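Local structure of 6-phosphogluconate dehydratase (Shewanella oneidensis, 2GP4) at residues 351-356 with 378-383; 404-409 with 413-418; 450-455 with 566-571; 469-472 with 476-479. The protein probably dehydrates 6-phosphogluconate to 2-dehydro-3-deoxy-6-phosphogluconate in the Entner-Doudoroff pathway, and is captured here in its apo form without the iron-sulfur cluster. All blocks are in the same frame, centred on the assembly; numbering follows the deposited sequence.

Contact 1 of 4, residues 351-356 with 378-383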
loop_
_atom_site.group_PDB
_atom_site.type_symbol
_atom_site.label_atom_id
_atom_site.label_comp_id
_atom_site.label_asym_id
_atom_site.label_seq_id
_atom_site.Cartn_x
_atom_site.Cartn_y
_atom_site.Cartn_z
ATOM N N PRO A 351 -2.437 16.404 3.550
ATOM C CA PRO A 351 -1.069 16.865 3.791
ATOM C C PRO A 351 -0.117 15.706 4.092
ATOM O O PRO A 351 -0.559 14.639 4.538
ATOM C CB PRO A 351 -1.211 17.765 5.026
ATOM C CG PRO A 351 -2.419 17.243 5.732
ATOM C CD PRO A 351 -3.352 16.786 4.641
ATOM N N LEU A 352 1.170 15.919 3.827
ATOM C CA LEU A 352 2.205 14.996 4.260
ATOM C C LEU A 352 2.585 15.322 5.703
ATOM O O LEU A 352 2.961 16.454 6.018
ATOM C CB LEU A 352 3.431 15.066 3.342
ATOM C CG LEU A 352 4.590 14.125 3.679
ATOM C CD1 LEU A 352 4.201 12.647 3.441
ATOM C CD2 LEU A 352 5.846 14.501 2.897
ATOM N N LEU A 353 2.488 14.315 6.566
ATOM C CA LEU A 353 2.620 14.490 8.008
ATOM C C LEU A 353 3.784 13.706 8.631
ATOM O O LEU A 353 4.156 13.956 9.775
ATOM C CB LEU A 353 1.301 14.099 8.684
ATOM C CG LEU A 353 0.293 15.174 9.123
ATOM C CD1 LEU A 353 0.270 16.419 8.235
ATOM C CD2 LEU A 353 -1.107 14.574 9.285
ATOM N N ALA A 354 4.356 12.761 7.886
ATOM C CA ALA A 354 5.413 11.907 8.435
ATOM C C ALA A 354 6.583 11.680 7.487
ATOM O O ALA A 354 6.391 11.504 6.287
ATOM C CB ALA A 354 4.837 10.567 8.893
ATOM N N ARG A 355 7.791 11.693 8.046
ATOM C CA ARG A 355 9.010 11.286 7.343
ATOM C C ARG A 355 9.576 10.022 7.971
ATOM O O ARG A 355 10.283 10.088 8.977
ATOM C CB ARG A 355 10.075 12.375 7.418
ATOM C CG ARG A 355 10.032 13.394 6.315
ATOM C CD ARG A 355 11.314 14.204 6.342
ATOM N NE ARG A 355 11.094 15.578 5.903
ATOM C CZ ARG A 355 11.759 16.632 6.376
ATOM N NH1 ARG A 355 12.684 16.479 7.321
ATOM N NH2 ARG A 355 11.487 17.846 5.912
ATOM N N VAL A 356 9.264 8.877 7.370
ATOM C CA VAL A 356 9.746 7.583 7.854
ATOM C C VAL A 356 10.809 7.062 6.891
ATOM O O VAL A 356 10.725 7.322 5.695
ATOM C CB VAL A 356 8.589 6.562 7.999
ATOM C CG1 VAL A 356 9.075 5.268 8.652
ATOM C CG2 VAL A 356 7.446 7.163 8.808
ATOM N N LYS A 378 -5.494 11.507 15.271
ATOM C CA LYS A 378 -6.195 12.632 15.894
ATOM C C LYS A 378 -6.192 13.863 14.982
ATOM O O LYS A 378 -7.238 14.487 14.771
ATOM C CB LYS A 378 -5.604 12.977 17.262
ATOM C CG LYS A 378 -6.296 14.158 17.938
ATOM C CD LYS A 378 -5.523 14.682 19.134
ATOM C CE LYS A 378 -6.308 15.781 19.835
ATOM N NZ LYS A 378 -6.230 17.061 19.089
ATOM N N GLU A 379 -5.017 14.189 14.445
ATOM C CA GLU A 379 -4.849 15.303 13.512
ATOM C C GLU A 379 -5.751 15.187 12.288
ATOM O O GLU A 379 -6.437 16.149 11.919
ATOM C CB GLU A 379 -3.392 15.415 13.065
ATOM C CG GLU A 379 -2.472 15.998 14.114
ATOM C CD GLU A 379 -2.748 17.464 14.366
ATOM O OE1 GLU A 379 -2.676 18.255 13.400
ATOM O OE2 GLU A 379 -3.041 17.825 15.526
ATOM N N LEU A 380 -5.752 14.013 11.662
ATOM C CA LEU A 380 -6.551 13.813 10.463
ATOM C C LEU A 380 -8.050 13.866 10.782
ATOM O O LEU A 380 -8.820 14.498 10.052
ATOM C CB LEU A 380 -6.152 12.520 9.747
ATOM C CG LEU A 380 -4.716 12.474 9.205
ATOM C CD1 LEU A 380 -4.331 11.045 8.848
ATOM C CD2 LEU A 380 -4.510 13.417 8.012
ATOM N N LEU A 381 -8.442 13.225 11.883
ATOM C CA LEU A 381 -9.789 13.348 12.434
ATOM C C LEU A 381 -10.198 14.807 12.667
ATOM O O LEU A 381 -11.241 15.243 12.171
ATOM C CB LEU A 381 -9.910 12.547 13.735
ATOM C CG LEU A 381 -10.714 11.240 13.818
ATOM C CD1 LEU A 381 -11.142 10.697 12.460
ATOM C CD2 LEU A 381 -9.991 10.171 14.631
ATOM N N ASP A 382 -9.374 15.558 13.405
ATOM C CA ASP A 382 -9.641 16.974 13.688
ATOM C C ASP A 382 -9.845 17.792 12.413
ATOM O O ASP A 382 -10.660 18.711 12.393
ATOM C CB ASP A 382 -8.508 17.613 14.507
ATOM C CG ASP A 382 -8.443 17.106 15.936
ATOM O OD1 ASP A 382 -9.374 16.396 16.388
ATOM O OD2 ASP A 382 -7.432 17.419 16.611
ATOM N N ALA A 383 -9.103 17.453 11.360
ATOM C CA ALA A 383 -9.152 18.204 10.105
ATOM C C ALA A 383 -10.318 17.794 9.202
ATOM O O ALA A 383 -10.601 18.459 8.202
ATOM C CB ALA A 383 -7.824 18.088 9.359
#
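L353 and L380 meet where the loop between helices 340-347 and 364-370 packs against helix 372-383, in the largely alpha-helical N-terminal domain of the protein. The two leucine side chains slide past each other in opposite directions and touch methyl to methyl, CD2 of L353 lying 3.8 Å from CD2 of L380. L353 points toward the helix. L380 leaves the helix more obliquely; its CG stands opposite its own carbonyl carbon (chi1 -64°), and from there the CD2 branch extends to the loop. One residue earlier on the helix, CB of E379 borders the same L353 methyl at 4.5 Å. The aliphatic root of that glutamate makes this touch, while its carboxylate oxygen OE1 accepts a hydrogen bond from V430 N. No hydrogen bond crosses between 351-356 and 378-383: the contact is apolar, small and buried. Backbone bonds also join L353 to A316 and T428, while P351 rests on L385. Along the helix, K378 and D382 form an i to i+4 salt bridge. D382 OD1 pairs with R399 NH1, and the syn lone pair of D382 OD2 receives K378 NZ at 2.8 Å.

Contact 2 of 4, residues 404-409 with 413-418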
loop_
_atom_site.group_PDB
_atom_site.type_symbol
_atom_site.label_atom_id
_atom_site.label_comp_id
_atom_site.label_asym_id
_atom_site.label_seq_id
_atom_site.Cartn_x
_atom_site.Cartn_y
_atom_site.Cartn_z
ATOM N N GLU A 404 -3.835 4.829 23.262
ATOM C CA GLU A 404 -2.659 3.967 23.256
ATOM C C GLU A 404 -2.710 2.949 24.385
ATOM O O GLU A 404 -3.081 3.296 25.508
ATOM C CB GLU A 404 -1.381 4.799 23.385
ATOM C CG GLU A 404 -1.111 5.733 22.225
ATOM C CD GLU A 404 0.257 6.399 22.316
ATOM O OE1 GLU A 404 0.566 7.022 23.358
ATOM O OE2 GLU A 404 1.023 6.297 21.332
ATOM N N PRO A 405 -2.323 1.690 24.091
ATOM C CA PRO A 405 -2.313 0.645 25.107
ATOM C C PRO A 405 -1.158 0.796 26.092
ATOM O O PRO A 405 -0.063 1.206 25.717
ATOM C CB PRO A 405 -2.163 -0.640 24.290
ATOM C CG PRO A 405 -1.475 -0.216 23.035
ATOM C CD PRO A 405 -1.884 1.192 22.772
ATOM N N LYS A 406 -1.431 0.471 27.349
ATOM C CA LYS A 406 -0.442 0.526 28.414
ATOM C C LYS A 406 -0.637 -0.669 29.323
ATOM O O LYS A 406 -1.761 -1.135 29.506
ATOM C CB LYS A 406 -0.590 1.815 29.239
ATOM C CG LYS A 406 -0.274 3.110 28.500
ATOM C CD LYS A 406 1.214 3.405 28.463
ATOM C CE LYS A 406 1.466 4.795 27.911
ATOM N NZ LYS A 406 2.847 4.934 27.392
ATOM N N LEU A 407 0.456 -1.158 29.893
ATOM C CA LEU A 407 0.380 -2.197 30.903
ATOM C C LEU A 407 0.755 -1.596 32.258
ATOM O O LEU A 407 1.927 -1.577 32.644
ATOM C CB LEU A 407 1.279 -3.378 30.528
ATOM C CG LEU A 407 1.112 -4.700 31.278
ATOM C CD1 LEU A 407 -0.281 -5.290 31.098
ATOM C CD2 LEU A 407 2.179 -5.687 30.816
ATOM N N LEU A 408 -0.257 -1.092 32.962
ATOM C CA LEU A 408 -0.056 -0.374 34.221
ATOM C C LEU A 408 -0.433 -1.241 35.417
ATOM O O LEU A 408 -1.574 -1.685 35.536
ATOM C CB LEU A 408 -0.858 0.932 34.239
ATOM C CG LEU A 408 -0.768 1.884 33.035
ATOM C CD1 LEU A 408 -1.823 2.979 33.122
ATOM C CD2 LEU A 408 0.609 2.496 32.896
ATOM N N ASP A 409 0.538 -1.468 36.301
ATOM C CA ASP A 409 0.389 -2.397 37.431
ATOM C C ASP A 409 -0.133 -3.772 36.984
ATOM O O ASP A 409 -0.976 -4.383 37.649
ATOM C CB ASP A 409 -0.486 -1.790 38.538
ATOM C CG ASP A 409 0.174 -0.600 39.218
ATOM O OD1 ASP A 409 1.353 -0.711 39.620
ATOM O OD2 ASP A 409 -0.489 0.447 39.355
ATOM N N ARG A 413 -4.525 -1.256 29.954
ATOM C CA ARG A 413 -5.413 -0.102 29.843
ATOM C C ARG A 413 -5.122 0.694 28.580
ATOM O O ARG A 413 -3.982 0.740 28.113
ATOM C CB ARG A 413 -5.248 0.839 31.037
ATOM C CG ARG A 413 -5.254 0.186 32.408
ATOM C CD ARG A 413 -5.154 1.249 33.481
ATOM N NE ARG A 413 -6.375 2.044 33.549
ATOM C CZ ARG A 413 -7.284 1.939 34.509
ATOM N NH1 ARG A 413 -7.113 1.079 35.506
ATOM N NH2 ARG A 413 -8.366 2.700 34.473
ATOM N N TRP A 414 -6.157 1.329 28.042
ATOM C CA TRP A 414 -5.984 2.286 26.954
ATOM C C TRP A 414 -6.064 3.716 27.493
ATOM O O TRP A 414 -6.981 4.061 28.240
ATOM C CB TRP A 414 -6.991 2.028 25.829
ATOM C CG TRP A 414 -6.468 1.057 24.788
ATOM C CD1 TRP A 414 -5.805 1.374 23.634
ATOM C CD2 TRP A 414 -6.553 -0.376 24.816
ATOM N NE1 TRP A 414 -5.477 0.235 22.944
ATOM C CE2 TRP A 414 -5.925 -0.854 23.642
ATOM C CE3 TRP A 414 -7.097 -1.302 25.718
ATOM C CZ2 TRP A 414 -5.823 -2.223 23.344
ATOM C CZ3 TRP A 414 -6.997 -2.667 25.423
ATOM C CH2 TRP A 414 -6.364 -3.112 24.243
ATOM N N VAL A 415 -5.071 4.527 27.140
ATOM C CA VAL A 415 -4.970 5.901 27.638
ATOM C C VAL A 415 -4.949 6.900 26.481
ATOM O O VAL A 415 -4.733 6.514 25.334
ATOM C CB VAL A 415 -3.716 6.106 28.543
ATOM C CG1 VAL A 415 -3.810 5.253 29.804
ATOM C CG2 VAL A 415 -2.441 5.791 27.782
ATOM N N ASP A 416 -5.177 8.174 26.786
ATOM C CA ASP A 416 -5.150 9.229 25.778
ATOM C C ASP A 416 -3.773 9.360 25.142
ATOM O O ASP A 416 -2.761 9.410 25.841
ATOM C CB ASP A 416 -5.563 10.572 26.379
ATOM C CG ASP A 416 -7.064 10.820 26.305
ATOM O OD1 ASP A 416 -7.846 9.862 26.101
ATOM O OD2 ASP A 416 -7.460 11.994 26.456
ATOM N N GLY A 417 -3.750 9.398 23.812
ATOM C CA GLY A 417 -2.521 9.610 23.062
ATOM C C GLY A 417 -2.112 11.072 23.036
ATOM O O GLY A 417 -2.866 11.938 23.494
ATOM N N PRO A 418 -0.915 11.360 22.492
ATOM C CA PRO A 418 -0.364 12.724 22.418
ATOM C C PRO A 418 -1.143 13.675 21.496
ATOM O O PRO A 418 -1.814 13.225 20.561
ATOM C CB PRO A 418 1.049 12.503 21.880
ATOM C CG PRO A 418 0.991 11.182 21.176
ATOM C CD PRO A 418 0.001 10.357 21.914
HETATM O O HOH W 1 -0.244 8.557 25.318
#
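P405 lies over one face of the W414 indole, its CB 4.0 Å from the centroid of the five-membered ring and shifted toward the ring's rim, a CH-pi contact. The face of the sheet carrying E404, K406, R413 and V415 packs differently. There K406 bends at chi2 (-82°) and crosses V415 at about a right angle, with K406 CG 3.5 Å from V415 CG2. Farther along, L408 CD1 meets R413 CD at 3.8 Å. All this sits on a two-stranded antiparallel beta hairpin, strands 403-408 and 411-416. P405 and W414 form its non-hydrogen-bonded pair, a place where a proline, lacking an N-H, costs no cross-strand bond. The hydrogen-bonded pairs flank it: E404 N reaches V415 O at 2.8 Å, and K406 N reaches R413 O at 2.7 Å with a bent N-H...O angle of 144°; each bond is returned by its partner. E404 OE1 lies 3.7 Å from P418 CD and accepts from a water at 2.6 Å, which also donates to D416 O at 2.7 Å. In the next shell, L277 of helix 272-287 touches both P405 and W414, K406 NZ bonds L228 O, and W414 NE1 bonds P262 O. With an alanine here instead of W414, P405 would probably lose its aromatic cover and P262 O its indole donor.

Contact 3 of 4, residues 450-455 with 566-571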
loop_
_atom_site.group_PDB
_atom_site.type_symbol
_atom_site.label_atom_id
_atom_site.label_comp_id
_atom_site.label_asym_id
_atom_site.label_seq_id
_atom_site.Cartn_x
_atom_site.Cartn_y
_atom_site.Cartn_z
ATOM N N ALA A 450 -0.863 6.329 -15.924
ATOM C CA ALA A 450 0.182 5.969 -14.969
ATOM C C ALA A 450 0.055 6.809 -13.698
ATOM O O ALA A 450 -0.795 7.687 -13.606
ATOM C CB ALA A 450 1.559 6.149 -15.602
ATOM N N VAL A 451 0.894 6.532 -12.711
ATOM C CA VAL A 451 0.974 7.381 -11.526
ATOM C C VAL A 451 2.399 7.907 -11.353
ATOM O O VAL A 451 3.351 7.341 -11.895
ATOM C CB VAL A 451 0.464 6.671 -10.235
ATOM C CG1 VAL A 451 -1.028 6.347 -10.345
ATOM C CG2 VAL A 451 1.263 5.415 -9.936
ATOM N N ILE A 452 2.525 9.004 -10.611
ATOM C CA ILE A 452 3.812 9.622 -10.318
ATOM C C ILE A 452 3.816 10.171 -8.891
ATOM O O ILE A 452 2.823 10.762 -8.448
ATOM C CB ILE A 452 4.173 10.747 -11.359
ATOM C CG1 ILE A 452 5.582 11.307 -11.111
ATOM C CG2 ILE A 452 3.123 11.869 -11.364
ATOM C CD1 ILE A 452 6.189 12.042 -12.303
ATOM N N LYS A 453 4.924 9.943 -8.179
ATOM C CA LYS A 453 5.192 10.633 -6.923
ATOM C C LYS A 453 6.076 11.851 -7.155
ATOM O O LYS A 453 7.222 11.728 -7.609
ATOM C CB LYS A 453 5.833 9.708 -5.886
ATOM C CG LYS A 453 4.842 8.809 -5.142
ATOM C CD LYS A 453 3.715 9.567 -4.429
ATOM C CE LYS A 453 4.225 10.434 -3.285
ATOM N NZ LYS A 453 4.985 9.665 -2.260
ATOM N N VAL A 454 5.532 13.022 -6.840
ATOM C CA VAL A 454 6.231 14.284 -7.060
ATOM C C VAL A 454 6.729 14.900 -5.752
ATOM O O VAL A 454 7.307 15.987 -5.755
ATOM C CB VAL A 454 5.357 15.304 -7.848
ATOM C CG1 VAL A 454 5.109 14.805 -9.260
ATOM C CG2 VAL A 454 4.029 15.578 -7.137
ATOM N N SER A 455 6.505 14.189 -4.649
ATOM C CA SER A 455 6.847 14.645 -3.303
ATOM C C SER A 455 8.302 15.072 -3.110
ATOM O O SER A 455 8.574 16.039 -2.392
ATOM C CB SER A 455 6.515 13.555 -2.293
ATOM O OG SER A 455 5.120 13.478 -2.103
ATOM N N VAL A 566 6.500 14.078 -20.198
ATOM C CA VAL A 566 5.975 13.795 -18.860
ATOM C C VAL A 566 5.713 15.119 -18.145
ATOM O O VAL A 566 6.635 15.822 -17.737
ATOM C CB VAL A 566 6.872 12.808 -18.030
ATOM C CG1 VAL A 566 8.316 13.252 -17.998
ATOM C CG2 VAL A 566 6.329 12.625 -16.616
ATOM N N ASP A 567 4.439 15.468 -18.047
ATOM C CA ASP A 567 4.020 16.710 -17.424
ATOM C C ASP A 567 3.232 16.397 -16.154
ATOM O O ASP A 567 2.051 16.053 -16.210
ATOM C CB ASP A 567 3.177 17.530 -18.410
ATOM C CG ASP A 567 3.016 18.979 -17.988
ATOM O OD1 ASP A 567 2.711 19.244 -16.802
ATOM O OD2 ASP A 567 3.183 19.863 -18.860
ATOM N N ALA A 568 3.898 16.518 -15.010
ATOM C CA ALA A 568 3.275 16.243 -13.714
ATOM C C ALA A 568 2.473 17.436 -13.212
ATOM O O ALA A 568 1.743 17.340 -12.224
ATOM C CB ALA A 568 4.327 15.833 -12.697
ATOM N N LEU A 569 2.615 18.559 -13.906
ATOM C CA LEU A 569 1.904 19.789 -13.583
ATOM C C LEU A 569 0.457 19.720 -14.080
ATOM O O LEU A 569 -0.475 20.040 -13.341
ATOM C CB LEU A 569 2.616 20.972 -14.241
ATOM C CG LEU A 569 2.916 22.268 -13.489
ATOM C CD1 LEU A 569 3.325 23.329 -14.510
ATOM C CD2 LEU A 569 1.745 22.756 -12.637
ATOM N N THR A 570 0.274 19.314 -15.336
ATOM C CA THR A 570 -1.064 19.219 -15.925
ATOM C C THR A 570 -1.638 17.814 -15.821
ATOM O O THR A 570 -2.849 17.633 -15.905
ATOM C CB THR A 570 -1.099 19.681 -17.409
ATOM O OG1 THR A 570 -0.106 18.974 -18.163
ATOM C CG2 THR A 570 -0.846 21.183 -17.520
ATOM N N GLY A 571 -0.769 16.825 -15.629
ATOM C CA GLY A 571 -1.189 15.432 -15.541
ATOM C C GLY A 571 -1.145 14.772 -16.903
ATOM O O GLY A 571 -1.855 13.802 -17.165
#
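In the mainly beta C-terminal domain, I452 and V454 meet V566 and A568 in a buried apolar cluster between the ends of two strands and the residues just after them, the strands being far from adjacent in the eight-stranded mixed sheet. Strand 448-453 is second in the order across that sheet and strand 563-567 seventh, a meeting that suggests the sheet curls round, perhaps in keeping with the trefoil-like description of this domain. I452 reaches furthest. Its chain is extended, with CG1 anti to the backbone N (chi1 -175°), which carries CD1 forward to lie 4.2 Å from CB of A568 and 4.4 Å from CG2 of V566. V454, two residues on and just past the strand end, adds the tightest touch: its CG1 sits 3.7 Å from CB of A568. The single methyl of A568 is thus shared by an isoleucine and a valine, and no hydrogen bond crosses between the two segments. L443 and P540 also touch I452, R462 touches V454, and V566 packs on V464 of strand 463-471, its neighbour in the sheet. A568 opens the turn that leads from strand 563-567 to strand 572-575. G571, with a positive phi of 92°, closes it, where a side chain would collide with the carbonyl oxygen of T570. G571 N donates to D567 O at 3.0 Å. D567 itself points away from I452 and V454 and forms an Asx motif, its OD1 receiving T570 N at 2.8 Å from above the carboxylate plane.

Contact 4 of 4, residues 469-472 with 476-479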
loop_
_atom_site.group_PDB
_atom_site.type_symbol
_atom_site.label_atom_id
_atom_site.label_comp_id
_atom_site.label_asym_id
_atom_site.label_seq_id
_atom_site.Cartn_x
_atom_site.Cartn_y
_atom_site.Cartn_z
ATOM N N VAL A 469 14.516 6.726 -24.749
ATOM C CA VAL A 469 15.549 5.698 -24.702
ATOM C C VAL A 469 14.895 4.402 -24.195
ATOM O O VAL A 469 14.539 4.291 -23.022
ATOM C CB VAL A 469 16.749 6.135 -23.808
ATOM C CG1 VAL A 469 17.690 4.969 -23.556
ATOM C CG2 VAL A 469 17.507 7.304 -24.455
ATOM N N VAL A 470 14.733 3.435 -25.094
ATOM C CA VAL A 470 13.934 2.236 -24.828
ATOM C C VAL A 470 14.790 1.030 -24.456
ATOM O O VAL A 470 15.735 0.690 -25.164
ATOM C CB VAL A 470 13.023 1.864 -26.044
ATOM C CG1 VAL A 470 12.049 0.752 -25.673
ATOM C CG2 VAL A 470 12.252 3.080 -26.548
ATOM N N ILE A 471 14.452 0.400 -23.333
ATOM C CA ILE A 471 15.017 -0.896 -22.942
ATOM C C ILE A 471 13.915 -1.799 -22.379
ATOM O O ILE A 471 12.903 -1.307 -21.887
ATOM C CB ILE A 471 16.190 -0.760 -21.932
ATOM C CG1 ILE A 471 15.805 0.145 -20.757
ATOM C CG2 ILE A 471 17.437 -0.225 -22.634
ATOM C CD1 ILE A 471 16.717 0.016 -19.546
ATOM N N ASP A 472 14.100 -3.116 -22.469
ATOM C CA ASP A 472 13.092 -4.055 -21.967
ATOM C C ASP A 472 13.590 -4.885 -20.789
ATOM O O ASP A 472 12.981 -5.888 -20.406
ATOM C CB ASP A 472 12.529 -4.938 -23.096
ATOM C CG ASP A 472 13.592 -5.766 -23.805
ATOM O OD1 ASP A 472 14.708 -5.954 -23.271
ATOM O OD2 ASP A 472 13.290 -6.249 -24.915
ATOM N N LYS A 476 19.994 -3.663 -18.852
ATOM C CA LYS A 476 20.544 -3.074 -20.076
ATOM C C LYS A 476 20.944 -1.603 -19.918
ATOM O O LYS A 476 21.619 -1.043 -20.791
ATOM C CB LYS A 476 19.531 -3.191 -21.217
ATOM C CG LYS A 476 19.406 -4.574 -21.817
ATOM C CD LYS A 476 18.378 -4.571 -22.930
ATOM C CE LYS A 476 18.471 -5.829 -23.781
ATOM N NZ LYS A 476 17.826 -6.997 -23.139
ATOM N N LEU A 477 20.534 -0.991 -18.807
ATOM C CA LEU A 477 20.705 0.443 -18.589
ATOM C C LEU A 477 22.156 0.869 -18.356
ATOM O O LEU A 477 22.584 1.912 -18.855
ATOM C CB LEU A 477 19.822 0.923 -17.427
ATOM C CG LEU A 477 19.767 2.441 -17.203
ATOM C CD1 LEU A 477 18.986 3.117 -18.328
ATOM C CD2 LEU A 477 19.180 2.786 -15.840
ATOM N N ASP A 478 22.896 0.066 -17.593
ATOM C CA ASP A 478 24.267 0.404 -17.196
ATOM C C ASP A 478 25.236 0.538 -18.386
ATOM O O ASP A 478 26.049 1.464 -18.427
ATOM C CB ASP A 478 24.799 -0.611 -16.176
ATOM C CG ASP A 478 26.103 -0.165 -15.528
ATOM O OD1 ASP A 478 26.149 0.962 -14.974
ATOM O OD2 ASP A 478 27.080 -0.950 -15.567
ATOM N N ALA A 479 25.138 -0.379 -19.345
ATOM C CA ALA A 479 25.989 -0.347 -20.537
ATOM C C ALA A 479 25.719 0.894 -21.398
ATOM O O ALA A 479 26.633 1.464 -22.005
ATOM C CB ALA A 479 25.802 -1.616 -21.353
#
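The beta-alpha-beta unit made of strand 463-471, helix 477-482 and strand 490-494 makes its first turn here, where I471 and D472 at the strand end meet K476 and L477, where the chain enters the helix region. I471 points at the helix and divides its branches between two residues. Its CG1 lies between the backbone N and the carbonyl carbon (chi1 50°), an orientation that sends CD1 out to L477 CB at 3.9 Å, while CG2 lies 3.9 Å from K476 CB. I471 and L477 cross at about a right angle; I471 and K476 instead run past each other in opposite directions. D472 starts out away from the helix, but its carboxylate turns back to the lysine. K476 is stretched as far as CE and bends only at its last torsion (chi4 79°), which leaves NZ 3.3 Å from D472 OD1. This is a salt bridge whose hydrogen bond is weak, set at the more exposed side of the turn. The apolar part continues inward: L480 of the same helix touches I471, while V494 and V492 of strand 490-494 touch I471 and L477 respectively. I471 also bonds through its backbone to V493 and K495, in line with parallel strands. The chain then returns in strand 490-494, parallel and adjacent to strand 463-471, which makes this the first corner of a beta-alpha-beta crossover.

The contacts follow the chain with one nesting: contact 1, then contact 2, then contact 3, whose long loop encloses contact 4. Contacts 1 and 2 have centres about 21 Å apart and touch through K378 CD and P418 O, 4.2 Å apart, so a lysine of helix 372-383 touches the chain just after the hairpin. Contacts 3 and 4 belong to the mixed sheet of the C-terminal domain, with centres about 23 Å apart; their strands 563-567 and 463-471 are neighbours in it. Contact 3 comes within about 5 Å of contact 1 at nearest atoms, whereas contacts 2 and 4, centres about 54 Å apart, lie on opposite sides of the centre of this two-domain chain.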